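Local coordinates for protein glucuronan lyase A (Trichoderma reesei, PDB 2ZZJ) that probably cleaves beta-1,4-linked glucuronan within the chain by a lyase reaction and binds a calcium ion on its beta-jelly-roll fold, at residues K39-Y44 and F216-Y221; R51-V56 and G198-S203; A94-A99 and D189-Q194; A99-D104 and Y128-C133. All coordinates share one frame; numbering follows the deposited sequence.

Contact 1 (K39-Y44 and F216-Y221)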
loop_
_atom_site.group_PDB
_atom_site.type_symbol
_atom_site.label_atom_id
_atom_site.label_comp_id
_atom_site.label_asym_id
_atom_site.label_seq_id
_atom_site.Cartn_x
_atom_site.Cartn_y
_atom_site.Cartn_z
ATOM N N LYS A 39 -10.953 -9.816 3.175
ATOM C CA LYS A 39 -10.053 -10.271 4.239
ATOM C C LYS A 39 -8.788 -10.829 3.596
ATOM O O LYS A 39 -8.866 -11.714 2.736
ATOM C CB LYS A 39 -10.722 -11.351 5.093
ATOM C CG LYS A 39 -9.830 -11.849 6.232
ATOM C CD LYS A 39 -10.543 -12.867 7.119
ATOM C CE LYS A 39 -10.888 -14.129 6.323
ATOM N NZ LYS A 39 -11.179 -15.236 7.321
ATOM N N MET A 40 -7.624 -10.303 3.982
ATOM C CA MET A 40 -6.339 -10.798 3.494
ATOM C C MET A 40 -5.641 -11.490 4.657
ATOM O O MET A 40 -5.590 -10.936 5.763
ATOM C CB MET A 40 -5.431 -9.654 3.011
ATOM C CG MET A 40 -5.745 -9.112 1.603
ATOM S SD MET A 40 -7.422 -8.551 1.458
ATOM C CE MET A 40 -7.231 -7.485 0.024
ATOM N N THR A 41 -5.119 -12.688 4.418
ATOM C CA THR A 41 -4.312 -13.384 5.454
ATOM C C THR A 41 -2.985 -13.862 4.894
ATOM O O THR A 41 -2.849 -14.119 3.663
ATOM C CB THR A 41 -5.078 -14.559 6.137
ATOM O OG1 THR A 41 -5.009 -15.741 5.319
ATOM C CG2 THR A 41 -6.520 -14.179 6.406
ATOM N N GLN A 42 -1.992 -13.950 5.774
ATOM C CA GLN A 42 -0.715 -14.571 5.428
ATOM C C GLN A 42 -0.234 -15.446 6.585
ATOM O O GLN A 42 -0.544 -15.173 7.749
ATOM C CB GLN A 42 0.359 -13.537 5.078
ATOM C CG GLN A 42 0.387 -13.159 3.579
ATOM C CD GLN A 42 0.853 -14.365 2.738
ATOM O OE1 GLN A 42 1.479 -15.292 3.276
ATOM N NE2 GLN A 42 0.543 -14.362 1.435
ATOM N N THR A 43 0.500 -16.505 6.262
ATOM C CA THR A 43 0.912 -17.487 7.273
ATOM C C THR A 43 2.390 -17.744 7.110
ATOM O O THR A 43 2.855 -18.097 6.011
ATOM C CB THR A 43 0.132 -18.832 7.130
ATOM O OG1 THR A 43 -1.271 -18.612 7.294
ATOM C CG2 THR A 43 0.602 -19.867 8.183
ATOM N N TYR A 44 3.144 -17.546 8.180
ATOM C CA TYR A 44 4.587 -17.740 8.125
ATOM C C TYR A 44 4.830 -19.252 8.026
ATOM O O TYR A 44 4.134 -20.017 8.689
ATOM C CB TYR A 44 5.274 -17.189 9.392
ATOM C CG TYR A 44 6.791 -17.256 9.313
ATOM C CD1 TYR A 44 7.503 -16.470 8.403
ATOM C CD2 TYR A 44 7.519 -18.140 10.134
ATOM C CE1 TYR A 44 8.901 -16.549 8.315
ATOM C CE2 TYR A 44 8.913 -18.228 10.050
ATOM C CZ TYR A 44 9.596 -17.450 9.147
ATOM O OH TYR A 44 10.974 -17.528 9.063
ATOM N N PHE A 216 0.199 -16.228 11.873
ATOM C CA PHE A 216 -1.011 -16.085 11.082
ATOM C C PHE A 216 -1.525 -14.660 11.238
ATOM O O PHE A 216 -2.019 -14.278 12.309
ATOM C CB PHE A 216 -2.076 -17.075 11.541
ATOM C CG PHE A 216 -3.375 -16.978 10.784
ATOM C CD1 PHE A 216 -3.410 -17.200 9.400
ATOM C CD2 PHE A 216 -4.584 -16.723 11.462
ATOM C CE1 PHE A 216 -4.632 -17.153 8.679
ATOM C CE2 PHE A 216 -5.780 -16.661 10.759
ATOM C CZ PHE A 216 -5.801 -16.862 9.359
ATOM N N ARG A 217 -1.437 -13.899 10.160
ATOM C CA ARG A 217 -1.716 -12.460 10.211
ATOM C C ARG A 217 -2.945 -12.144 9.380
ATOM O O ARG A 217 -3.079 -12.676 8.286
ATOM C CB ARG A 217 -0.516 -11.682 9.690
ATOM C CG ARG A 217 0.755 -11.777 10.576
ATOM C CD ARG A 217 0.622 -10.784 11.740
ATOM N NE ARG A 217 1.683 -10.945 12.739
ATOM C CZ ARG A 217 1.987 -10.029 13.655
ATOM N NH1 ARG A 217 1.322 -8.857 13.690
ATOM N NH2 ARG A 217 2.988 -10.267 14.515
ATOM N N GLN A 218 -3.821 -11.273 9.881
ATOM C CA GLN A 218 -5.080 -10.934 9.183
ATOM C C GLN A 218 -5.328 -9.426 9.122
ATOM O O GLN A 218 -5.232 -8.730 10.144
ATOM C CB GLN A 218 -6.286 -11.568 9.861
ATOM C CG GLN A 218 -6.121 -13.064 10.221
ATOM C CD GLN A 218 -7.265 -13.540 11.028
ATOM O OE1 GLN A 218 -7.182 -13.636 12.256
ATOM N NE2 GLN A 218 -8.357 -13.830 10.355
ATOM N N VAL A 219 -5.678 -8.938 7.928
ATOM C CA VAL A 219 -5.993 -7.516 7.713
ATOM C C VAL A 219 -7.209 -7.477 6.774
ATOM O O VAL A 219 -7.246 -8.247 5.793
ATOM C CB VAL A 219 -4.817 -6.734 7.086
ATOM C CG1 VAL A 219 -5.241 -5.210 6.916
ATOM C CG2 VAL A 219 -3.539 -6.862 7.952
ATOM N N TRP A 220 -8.198 -6.642 7.089
ATOM C CA TRP A 220 -9.396 -6.466 6.272
ATOM C C TRP A 220 -9.295 -5.138 5.511
ATOM O O TRP A 220 -8.616 -4.210 5.988
ATOM C CB TRP A 220 -10.643 -6.442 7.142
ATOM C CG TRP A 220 -11.001 -7.763 7.757
ATOM C CD1 TRP A 220 -12.030 -8.599 7.386
ATOM C CD2 TRP A 220 -10.327 -8.414 8.823
ATOM N NE1 TRP A 220 -12.051 -9.735 8.201
ATOM C CE2 TRP A 220 -11.011 -9.634 9.083
ATOM C CE3 TRP A 220 -9.211 -8.091 9.596
ATOM C CZ2 TRP A 220 -10.594 -10.520 10.065
ATOM C CZ3 TRP A 220 -8.819 -8.980 10.610
ATOM C CH2 TRP A 220 -9.503 -10.169 10.824
ATOM N N TYR A 221 -9.957 -5.057 4.346
ATOM C CA TYR A 221 -9.975 -3.850 3.533
ATOM C C TYR A 221 -11.374 -3.590 3.029
ATOM O O TYR A 221 -12.165 -4.533 2.840
ATOM C CB TYR A 221 -9.080 -4.025 2.304
ATOM C CG TYR A 221 -7.618 -4.085 2.629
ATOM C CD1 TYR A 221 -6.835 -2.924 2.560
ATOM C CD2 TYR A 221 -7.021 -5.268 3.015
ATOM C CE1 TYR A 221 -5.438 -2.961 2.866
ATOM C CE2 TYR A 221 -5.632 -5.323 3.341
ATOM C CZ TYR A 221 -4.872 -4.175 3.241
ATOM O OH TYR A 221 -3.526 -4.288 3.507
#

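Contact 2 (R51-V56 and G198-S203)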
loop_
_atom_site.group_PDB
_atom_site.type_symbol
_atom_site.label_atom_id
_atom_site.label_comp_id
_atom_site.label_asym_id
_atom_site.label_seq_id
_atom_site.Cartn_x
_atom_site.Cartn_y
_atom_site.Cartn_z
ATOM N N ARG A 51 8.149 -15.060 -1.106
ATOM C CA ARG A 51 7.542 -13.855 -0.516
ATOM C C ARG A 51 6.110 -14.098 -0.091
ATOM O O ARG A 51 5.555 -15.163 -0.346
ATOM C CB ARG A 51 7.706 -12.637 -1.446
ATOM C CG ARG A 51 9.143 -12.140 -1.483
ATOM C CD ARG A 51 9.341 -10.923 -2.350
ATOM N NE ARG A 51 10.735 -10.444 -2.385
ATOM C CZ ARG A 51 11.681 -10.940 -3.187
ATOM N NH1 ARG A 51 11.389 -11.932 -4.027
ATOM N NH2 ARG A 51 12.916 -10.436 -3.175
ATOM N N TYR A 52 5.524 -13.122 0.610
ATOM C CA TYR A 52 4.292 -13.346 1.334
ATOM C C TYR A 52 3.299 -12.220 1.016
ATOM O O TYR A 52 2.920 -11.443 1.900
ATOM C CB TYR A 52 4.598 -13.331 2.830
ATOM C CG TYR A 52 5.354 -14.535 3.395
ATOM C CD1 TYR A 52 4.674 -15.673 3.821
ATOM C CD2 TYR A 52 6.754 -14.484 3.585
ATOM C CE1 TYR A 52 5.376 -16.780 4.394
ATOM C CE2 TYR A 52 7.452 -15.575 4.160
ATOM C CZ TYR A 52 6.752 -16.701 4.551
ATOM O OH TYR A 52 7.440 -17.761 5.135
ATOM N N HIS A 53 2.887 -12.139 -0.247
ATOM C CA HIS A 53 1.905 -11.133 -0.695
ATOM C C HIS A 53 0.511 -11.722 -0.688
ATOM O O HIS A 53 0.261 -12.765 -1.308
ATOM C CB HIS A 53 2.144 -10.746 -2.153
ATOM C CG HIS A 53 3.426 -10.045 -2.426
ATOM N ND1 HIS A 53 4.589 -10.721 -2.735
ATOM C CD2 HIS A 53 3.709 -8.728 -2.550
ATOM C CE1 HIS A 53 5.537 -9.850 -3.010
ATOM N NE2 HIS A 53 5.031 -8.633 -2.908
ATOM N N SER A 54 -0.423 -11.046 -0.030
ATOM C CA SER A 54 -1.857 -11.330 -0.237
ATOM C C SER A 54 -2.494 -9.988 -0.630
ATOM O O SER A 54 -2.784 -9.168 0.236
ATOM C CB SER A 54 -2.510 -11.892 1.019
ATOM O OG SER A 54 -2.136 -13.231 1.264
ATOM N N GLU A 55 -2.672 -9.749 -1.931
ATOM C CA GLU A 55 -2.987 -8.406 -2.446
ATOM C C GLU A 55 -4.029 -8.472 -3.572
ATOM O O GLU A 55 -4.226 -9.540 -4.197
ATOM C CB GLU A 55 -1.720 -7.726 -3.026
ATOM C CG GLU A 55 -0.665 -7.283 -1.978
ATOM C CD GLU A 55 0.631 -6.803 -2.610
ATOM O OE1 GLU A 55 1.051 -7.380 -3.657
ATOM O OE2 GLU A 55 1.232 -5.841 -2.074
ATOM N N VAL A 56 -4.701 -7.344 -3.795
ATOM C CA VAL A 56 -5.513 -7.162 -4.989
ATOM C C VAL A 56 -4.962 -5.970 -5.736
ATOM O O VAL A 56 -4.491 -5.007 -5.116
ATOM C CB VAL A 56 -6.989 -6.982 -4.673
ATOM C CG1 VAL A 56 -7.549 -8.307 -4.119
ATOM C CG2 VAL A 56 -7.199 -5.800 -3.628
ATOM N N GLY A 198 -3.296 -4.659 0.254
ATOM C CA GLY A 198 -3.258 -6.003 0.796
ATOM C C GLY A 198 -2.093 -6.247 1.728
ATOM O O GLY A 198 -1.159 -5.436 1.808
ATOM N N LEU A 199 -2.167 -7.386 2.409
ATOM C CA LEU A 199 -1.163 -7.732 3.425
ATOM C C LEU A 199 0.038 -8.325 2.709
ATOM O O LEU A 199 -0.067 -9.397 2.074
ATOM C CB LEU A 199 -1.757 -8.742 4.413
ATOM C CG LEU A 199 -0.755 -9.300 5.454
ATOM C CD1 LEU A 199 -0.088 -8.166 6.310
ATOM C CD2 LEU A 199 -1.501 -10.262 6.324
ATOM N N TYR A 200 1.165 -7.639 2.826
ATOM C CA TYR A 200 2.435 -8.090 2.264
ATOM C C TYR A 200 3.464 -8.170 3.377
ATOM O O TYR A 200 3.968 -7.151 3.870
ATOM C CB TYR A 200 2.857 -7.165 1.110
ATOM C CG TYR A 200 4.289 -7.335 0.621
ATOM C CD1 TYR A 200 4.882 -8.600 0.576
ATOM C CD2 TYR A 200 5.012 -6.251 0.128
ATOM C CE1 TYR A 200 6.191 -8.768 0.098
ATOM C CE2 TYR A 200 6.337 -6.399 -0.335
ATOM C CZ TYR A 200 6.896 -7.672 -0.360
ATOM O OH TYR A 200 8.184 -7.856 -0.809
ATOM N N ALA A 201 3.721 -9.382 3.835
ATOM C CA ALA A 201 4.538 -9.552 5.031
ATOM C C ALA A 201 5.976 -9.558 4.596
ATOM O O ALA A 201 6.603 -10.615 4.496
ATOM C CB ALA A 201 4.139 -10.840 5.765
ATOM N N ASN A 202 6.491 -8.377 4.276
ATOM C CA ASN A 202 7.784 -8.288 3.593
ATOM C C ASN A 202 9.016 -8.592 4.476
ATOM O O ASN A 202 10.016 -9.177 4.023
ATOM C CB ASN A 202 7.941 -6.963 2.825
ATOM C CG ASN A 202 7.706 -5.722 3.673
ATOM O OD1 ASN A 202 7.025 -5.747 4.683
ATOM N ND2 ASN A 202 8.218 -4.603 3.201
ATOM N N SER A 203 8.940 -8.204 5.742
ATOM C CA SER A 203 10.056 -8.442 6.660
ATOM C C SER A 203 10.304 -9.922 6.925
ATOM O O SER A 203 11.452 -10.302 7.252
ATOM C CB SER A 203 9.848 -7.700 7.978
ATOM O OG SER A 203 10.089 -6.313 7.813
HETATM O O HOH W 1 7.701 -11.429 1.843
HETATM O O HOH W 2 0.876 -4.401 0.235
#

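Contact 3 (A94-A99 and D189-Q194)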
loop_
_atom_site.group_PDB
_atom_site.type_symbol
_atom_site.label_atom_id
_atom_site.label_comp_id
_atom_site.label_asym_id
_atom_site.label_seq_id
_atom_site.Cartn_x
_atom_site.Cartn_y
_atom_site.Cartn_z
ATOM N N ALA A 94 5.609 -0.664 -10.214
ATOM C CA ALA A 94 5.682 -0.804 -11.672
ATOM C C ALA A 94 6.695 -1.872 -12.051
ATOM O O ALA A 94 7.734 -2.003 -11.402
ATOM C CB ALA A 94 6.100 0.484 -12.296
ATOM N N ASN A 95 6.391 -2.607 -13.108
ATOM C CA ASN A 95 7.380 -3.434 -13.770
ATOM C C ASN A 95 8.007 -2.595 -14.870
ATOM O O ASN A 95 7.301 -2.026 -15.727
ATOM C CB ASN A 95 6.748 -4.700 -14.339
ATOM C CG ASN A 95 7.783 -5.662 -14.914
ATOM O OD1 ASN A 95 8.933 -5.694 -14.477
ATOM N ND2 ASN A 95 7.370 -6.454 -15.877
ATOM N N ARG A 96 9.330 -2.482 -14.806
ATOM C CA ARG A 96 10.078 -1.601 -15.662
ATOM C C ARG A 96 11.148 -2.426 -16.398
ATOM O O ARG A 96 12.350 -2.196 -16.183
ATOM C CB ARG A 96 10.738 -0.533 -14.803
ATOM C CG ARG A 96 9.763 0.412 -14.164
ATOM C CD ARG A 96 10.403 1.240 -13.108
ATOM N NE ARG A 96 11.217 2.340 -13.621
ATOM C CZ ARG A 96 12.525 2.468 -13.386
ATOM N NH1 ARG A 96 13.159 1.555 -12.651
ATOM N NH2 ARG A 96 13.192 3.525 -13.862
ATOM N N PRO A 97 10.715 -3.357 -17.285
ATOM C CA PRO A 97 11.621 -4.378 -17.853
ATOM C C PRO A 97 12.711 -3.721 -18.709
ATOM O O PRO A 97 12.401 -2.879 -19.570
ATOM C CB PRO A 97 10.702 -5.251 -18.714
ATOM C CG PRO A 97 9.284 -4.838 -18.375
ATOM C CD PRO A 97 9.368 -3.433 -17.880
ATOM N N GLY A 98 13.969 -4.075 -18.413
ATOM C CA GLY A 98 15.141 -3.482 -19.045
ATOM C C GLY A 98 15.762 -2.314 -18.296
ATOM O O GLY A 98 16.737 -1.722 -18.783
ATOM N N ALA A 99 15.217 -1.957 -17.124
ATOM C CA ALA A 99 15.802 -0.851 -16.335
ATOM C C ALA A 99 17.207 -1.237 -15.862
ATOM O O ALA A 99 18.147 -0.412 -15.862
ATOM C CB ALA A 99 14.908 -0.477 -15.130
ATOM N N ASP A 189 10.677 8.711 -15.069
ATOM C CA ASP A 189 10.154 8.094 -16.302
ATOM C C ASP A 189 8.599 8.059 -16.366
ATOM O O ASP A 189 7.928 8.626 -15.496
ATOM C CB ASP A 189 10.753 6.702 -16.555
ATOM C CG ASP A 189 10.242 5.648 -15.583
ATOM O OD1 ASP A 189 9.116 5.812 -15.013
ATOM O OD2 ASP A 189 10.958 4.626 -15.414
ATOM N N ASP A 190 8.048 7.387 -17.376
ATOM C CA ASP A 190 6.590 7.383 -17.617
ATOM C C ASP A 190 5.959 5.982 -17.463
ATOM O O ASP A 190 4.942 5.667 -18.079
ATOM C CB ASP A 190 6.261 7.966 -19.003
ATOM C CG ASP A 190 6.880 9.338 -19.238
ATOM O OD1 ASP A 190 6.898 10.192 -18.325
ATOM O OD2 ASP A 190 7.354 9.572 -20.371
ATOM N N SER A 191 6.577 5.133 -16.640
ATOM C CA SER A 191 5.997 3.824 -16.320
ATOM C C SER A 191 4.609 4.056 -15.686
ATOM O O SER A 191 4.395 5.071 -15.043
ATOM C CB SER A 191 6.881 3.069 -15.302
ATOM O OG SER A 191 8.288 3.293 -15.492
ATOM N N VAL A 192 3.694 3.120 -15.888
ATOM C CA VAL A 192 2.405 3.143 -15.194
ATOM C C VAL A 192 2.537 2.209 -13.985
ATOM O O VAL A 192 2.825 1.033 -14.139
ATOM C CB VAL A 192 1.238 2.730 -16.112
ATOM C CG1 VAL A 192 -0.078 2.661 -15.322
ATOM C CG2 VAL A 192 1.105 3.719 -17.278
ATOM N N PHE A 193 2.374 2.777 -12.795
ATOM C CA PHE A 193 2.498 2.027 -11.530
ATOM C C PHE A 193 1.133 1.494 -11.137
ATOM O O PHE A 193 0.134 2.241 -11.201
ATOM C CB PHE A 193 2.948 2.974 -10.451
ATOM C CG PHE A 193 4.434 3.260 -10.457
ATOM C CD1 PHE A 193 5.276 2.593 -9.565
ATOM C CD2 PHE A 193 4.992 4.207 -11.344
ATOM C CE1 PHE A 193 6.651 2.869 -9.539
ATOM C CE2 PHE A 193 6.374 4.503 -11.326
ATOM C CZ PHE A 193 7.205 3.832 -10.441
ATOM N N GLN A 194 1.087 0.234 -10.713
ATOM C CA GLN A 194 -0.132 -0.361 -10.174
ATOM C C GLN A 194 -0.370 0.210 -8.782
ATOM O O GLN A 194 0.565 0.648 -8.120
ATOM C CB GLN A 194 0.015 -1.866 -10.030
ATOM C CG GLN A 194 0.538 -2.595 -11.254
ATOM C CD GLN A 194 0.726 -4.038 -10.969
ATOM O OE1 GLN A 194 0.916 -4.439 -9.817
ATOM N NE2 GLN A 194 0.685 -4.861 -12.019
HETATM O O HOH W 3 4.041 -1.916 -14.357
#

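Contact 4 (A99-D104 and Y128-C133)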
loop_
_atom_site.group_PDB
_atom_site.type_symbol
_atom_site.label_atom_id
_atom_site.label_comp_id
_atom_site.label_asym_id
_atom_site.label_seq_id
_atom_site.Cartn_x
_atom_site.Cartn_y
_atom_site.Cartn_z
ATOM N N ALA A 99 15.217 -1.957 -17.124
ATOM C CA ALA A 99 15.802 -0.851 -16.335
ATOM C C ALA A 99 17.207 -1.237 -15.862
ATOM O O ALA A 99 18.147 -0.412 -15.862
ATOM C CB ALA A 99 14.908 -0.477 -15.130
ATOM N N GLY A 100 17.331 -2.491 -15.439
ATOM C CA GLY A 100 18.624 -3.096 -15.173
ATOM C C GLY A 100 19.228 -2.774 -13.824
ATOM O O GLY A 100 20.416 -3.069 -13.593
ATOM N N CYS A 101 18.427 -2.146 -12.950
ATOM C CA CYS A 101 18.818 -1.864 -11.576
ATOM C C CYS A 101 18.252 -2.895 -10.598
ATOM O O CYS A 101 17.130 -3.372 -10.764
ATOM C CB CYS A 101 18.364 -0.470 -11.175
ATOM S SG CYS A 101 19.041 0.808 -12.261
ATOM N N GLY A 102 19.045 -3.242 -9.586
ATOM C CA GLY A 102 18.642 -4.243 -8.585
ATOM C C GLY A 102 18.369 -5.633 -9.135
ATOM O O GLY A 102 18.675 -5.934 -10.294
ATOM N N GLY A 103 17.777 -6.482 -8.299
ATOM C CA GLY A 103 17.633 -7.909 -8.586
ATOM C C GLY A 103 16.559 -8.323 -9.572
ATOM O O GLY A 103 16.593 -9.442 -10.087
ATOM N N ASP A 104 15.577 -7.452 -9.803
ATOM C CA ASP A 104 14.640 -7.615 -10.928
ATOM C C ASP A 104 14.163 -6.239 -11.368
ATOM O O ASP A 104 14.724 -5.222 -10.938
ATOM C CB ASP A 104 13.476 -8.554 -10.599
ATOM C CG ASP A 104 12.543 -7.993 -9.533
ATOM O OD1 ASP A 104 12.522 -6.757 -9.321
ATOM O OD2 ASP A 104 11.815 -8.804 -8.921
ATOM N N TYR A 128 16.980 5.368 -11.147
ATOM C CA TYR A 128 16.910 3.898 -11.078
ATOM C C TYR A 128 16.843 3.223 -12.449
ATOM O O TYR A 128 16.029 2.317 -12.688
ATOM C CB TYR A 128 15.708 3.463 -10.233
ATOM C CG TYR A 128 15.829 2.097 -9.581
ATOM C CD1 TYR A 128 16.825 1.839 -8.639
ATOM C CD2 TYR A 128 14.924 1.069 -9.873
ATOM C CE1 TYR A 128 16.924 0.587 -8.007
ATOM C CE2 TYR A 128 15.008 -0.180 -9.237
ATOM C CZ TYR A 128 16.020 -0.409 -8.310
ATOM O OH TYR A 128 16.124 -1.631 -7.672
ATOM N N ARG A 129 17.702 3.665 -13.366
ATOM C CA ARG A 129 17.768 3.031 -14.684
ATOM C C ARG A 129 19.206 3.115 -15.163
ATOM O O ARG A 129 19.831 4.191 -15.062
ATOM C CB ARG A 129 16.863 3.752 -15.685
ATOM C CG ARG A 129 16.822 3.112 -17.055
ATOM C CD ARG A 129 15.870 3.835 -17.979
ATOM N NE ARG A 129 14.489 3.764 -17.506
ATOM C CZ ARG A 129 13.693 2.716 -17.681
ATOM N NH1 ARG A 129 14.121 1.627 -18.313
ATOM N NH2 ARG A 129 12.455 2.759 -17.213
ATOM N N GLN A 130 19.727 1.990 -15.657
ATOM C CA GLN A 130 21.068 1.962 -16.280
ATOM C C GLN A 130 21.161 3.006 -17.398
ATOM O O GLN A 130 20.230 3.135 -18.202
ATOM C CB GLN A 130 21.392 0.570 -16.833
ATOM C CG GLN A 130 21.525 -0.529 -15.763
ATOM C CD GLN A 130 22.749 -0.360 -14.865
ATOM O OE1 GLN A 130 23.557 0.566 -15.034
ATOM N NE2 GLN A 130 22.895 -1.262 -13.908
ATOM N N PRO A 131 22.294 3.742 -17.475
ATOM C CA PRO A 131 23.561 3.579 -16.741
ATOM C C PRO A 131 23.701 4.408 -15.446
ATOM O O PRO A 131 24.836 4.764 -15.057
ATOM C CB PRO A 131 24.595 4.055 -17.774
ATOM C CG PRO A 131 23.859 5.170 -18.562
ATOM C CD PRO A 131 22.349 4.897 -18.397
ATOM N N ASN A 132 22.576 4.707 -14.781
ATOM C CA ASN A 132 22.577 5.414 -13.488
ATOM C C ASN A 132 21.440 4.930 -12.575
ATOM O O ASN A 132 20.297 5.405 -12.691
ATOM C CB ASN A 132 22.479 6.936 -13.704
ATOM C CG ASN A 132 22.410 7.716 -12.401
ATOM O OD1 ASN A 132 22.949 7.295 -11.368
ATOM N ND2 ASN A 132 21.743 8.874 -12.444
ATOM N N CYS A 133 21.754 3.997 -11.676
ATOM C CA CYS A 133 20.747 3.419 -10.763
ATOM C C CYS A 133 20.508 4.237 -9.514
ATOM O O CYS A 133 19.821 3.788 -8.603
ATOM C CB CYS A 133 21.115 1.996 -10.363
ATOM S SG CYS A 133 21.034 0.870 -11.745
HETATM O O HOH W 4 14.707 -3.561 -8.668
#

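Contact 1 (K39-Y44 and F216-Y221)
Lys-39 lays the carbon chain of its side chain over one face of the Trp-220 indole, a cross-strand CH-pi contact between antiparallel neighbours of the jelly roll, strands 37-43 and 216-227. Its CG stands 3.9 Å from the centroid of the five-membered ring of Trp-220, and CD follows the ring to NE1 and CZ2. A chi1 of -179° swings the lysine chain away from its own N and along the indole, both side chains pointing the same way. Were Trp-220 an alanine, these methylenes would probably lose their flat support, and Arg-75 its cation-pi partner. On the same face, the Phe-216 ring leans across to Thr-41, its CE1 lying 3.7 Å from CB of Thr-41. On the other face, facing strand 199-200, Met-40 SD makes an oblique Met-aromatic contact with Tyr-221, 3.7 Å from its CD2. Between the two faces, the backbones of Met-40 and Val-219, and of Gln-42 and Arg-217, form hydrogen-bonded pairs; Met-40 N donates to Val-219 O at 2.8 Å. Tyr-221 OH is held by Ile-89 O, while Asp-222, next in the chain, binds calcium. At the far end, Thr-43 OG1 meets the Phe-216 ring at its edge, 3.3 Å from CD1.

Contact 2 (R51-V56 and G198-S203)
An antiparallel pairing at a corner of the jelly roll joins the start of strand 53-63 to the short strand 199-200, and an offset stack of His-53 on Tyr-200 covers one of its faces. These two residues form a non-hydrogen-bonded pair. Their rings lie nearly parallel, planes 9° apart and centroids 3.7 Å apart, with His-53 NE2 over the centre of the phenol ring and 3.2 Å from Tyr-200 CE1. The phenol is carried alongside the imidazole by a chi1 of 168°, and Asn-202 CB covers its opposite face. ND1 of His-53 is hydrogen-bonded to the carboxylate of Glu-19, which also holds the stacked ring. A serine in place of Tyr-200 would probably uncover this face of His-53 and deprive Arg-51 CD of the hydroxyl it packs against.

Ser-54 N donates to Leu-199 O at 2.7 Å, and Ala-201 N to Tyr-52 O at 2.9 Å. Ala-201 centres an inverse gamma turn, and its CB packs on Tyr-52 CB. At Gly-198, where the chain turns the corner, a CB would run into Ser-54 O and Glu-55 CA. One water donates to both Glu-55 OE2, 2.7 Å away, and Gly-198 O; Gln-91 NE2 also hydrogen-bonds to OE2, and the other carboxylate oxygen, OE1, forms salt bridges with Arg-17 and Arg-196. Strand 15-18 flanks His-53, strand 86-95 packs on Tyr-200, and Leu-199 and Tyr-52 touch strand 37-43 of the other sheet.

Contact 3 (A94-A99 and D189-Q194)
A side-on salt bridge from Arg-96 to Asp-189 ties together two loops at a sheet end of the jelly roll, where strand 86-95 ends and strand 192-197 is about to begin. Arg-96 NE and NH2 both reach one atom, Asp-189 OD2, each at 2.9 Å, and that oxygen lies in the guanidinium plane. NE meets the syn lone pair of Asp-189 OD2, whereas NH2 comes from above the carboxylate plane; the two flat groups are 40° apart. The bend of the arginine chain at chi3 (77°) turns NE to the acid. The other oxygen, OD1 of Asp-189, accepts from Ser-191 N, closing an Asx turn, and also from Ser-191 OG at 2.7 Å, both from the same face of the carboxylate. With two grips on each oxygen, the carboxylate should be held against rotation, and Arg-129 adds a further salt bridge to OD2. That shared negative charge probably eases the closeness of the two arginines. Deeper in, Ala-94 CB sits over the centre of the Phe-193 ring, 3.6 Å from its centroid, in a CH-pi contact. A water bridges Asn-95 N and Val-192 O. Beyond the contact, Phe-193 stacks on Tyr-62 of strand 53-63 and touches Met-107 and Ser-109 of strand 106-115.

Contact 4 (A99-D104 and Y128-C133)
Ala-99 O accepts the backbone N-H of Gln-130 at 2.9 Å in a nearly straight bond (169°), joining two irregular loops that the disulfide Cys-101 to Cys-133 also links at an end of the jelly roll. The Gln-130 side chain adds a second link, to the next carbonyl: bent at chi2 (-68°), it folds back so that NE2 donates to Gly-100 O at 3.1 Å. This donor lies well above the carbonyl plane, while the acceptor is close to the plane of the Gln-130 amide. Gly-100 and Gly-102 come close to the other loop at positive phi; a CB on the first would run into Gln-130 CG, and one on the second into Tyr-128 OH.

The disulfide has SG of Cys-101 2.1 Å from SG of Cys-133, with a torsion of -86° about the S-S bond. Tyr-128 backs it: Cys-101 CB stands over the centre of the phenol ring, 3.6 Å from its centroid, and Cys-101 SG lies over the same ring, 4.6 Å from the centroid. Arg-135 makes a cation-pi contact with Tyr-128. Across the loop, the Arg-129 guanidinium carries Ala-99 CB over one face, 3.9 Å from NH1, and its NH2 reaches out to the carboxylate of Asp-189. Within the loop 128-133, Arg-129 and Asn-132 exchange backbone hydrogen bonds around the cis peptide before Pro-131. At the ring's far edge, in its plane, a water lies 2.6 Å from Tyr-128 OH and probably donates to Asp-104 O.

In the fold
From the N terminus, the first of these segments lies in strand 37-43, and contact 1 closes the longest of the four loops when the chain returns in strand 216-227. The other contacts nest inside it: contact 2 closes within contact 1, contact 3 within contact 2, and contact 4 within contact 3; none cross. Contact 1 belongs to one jelly-roll sheet and contact 2 to the other; they touch through Thr-41 and Ser-54, across the sheets. Contact 3 shares the second sheet with contact 2, strand 192-197 turning a corner at Gly-198 into 199-200. Contacts 3 and 4 share Ala-99, and the Arg-96, Asp-189 and Arg-129 charges join them into one cluster of loops.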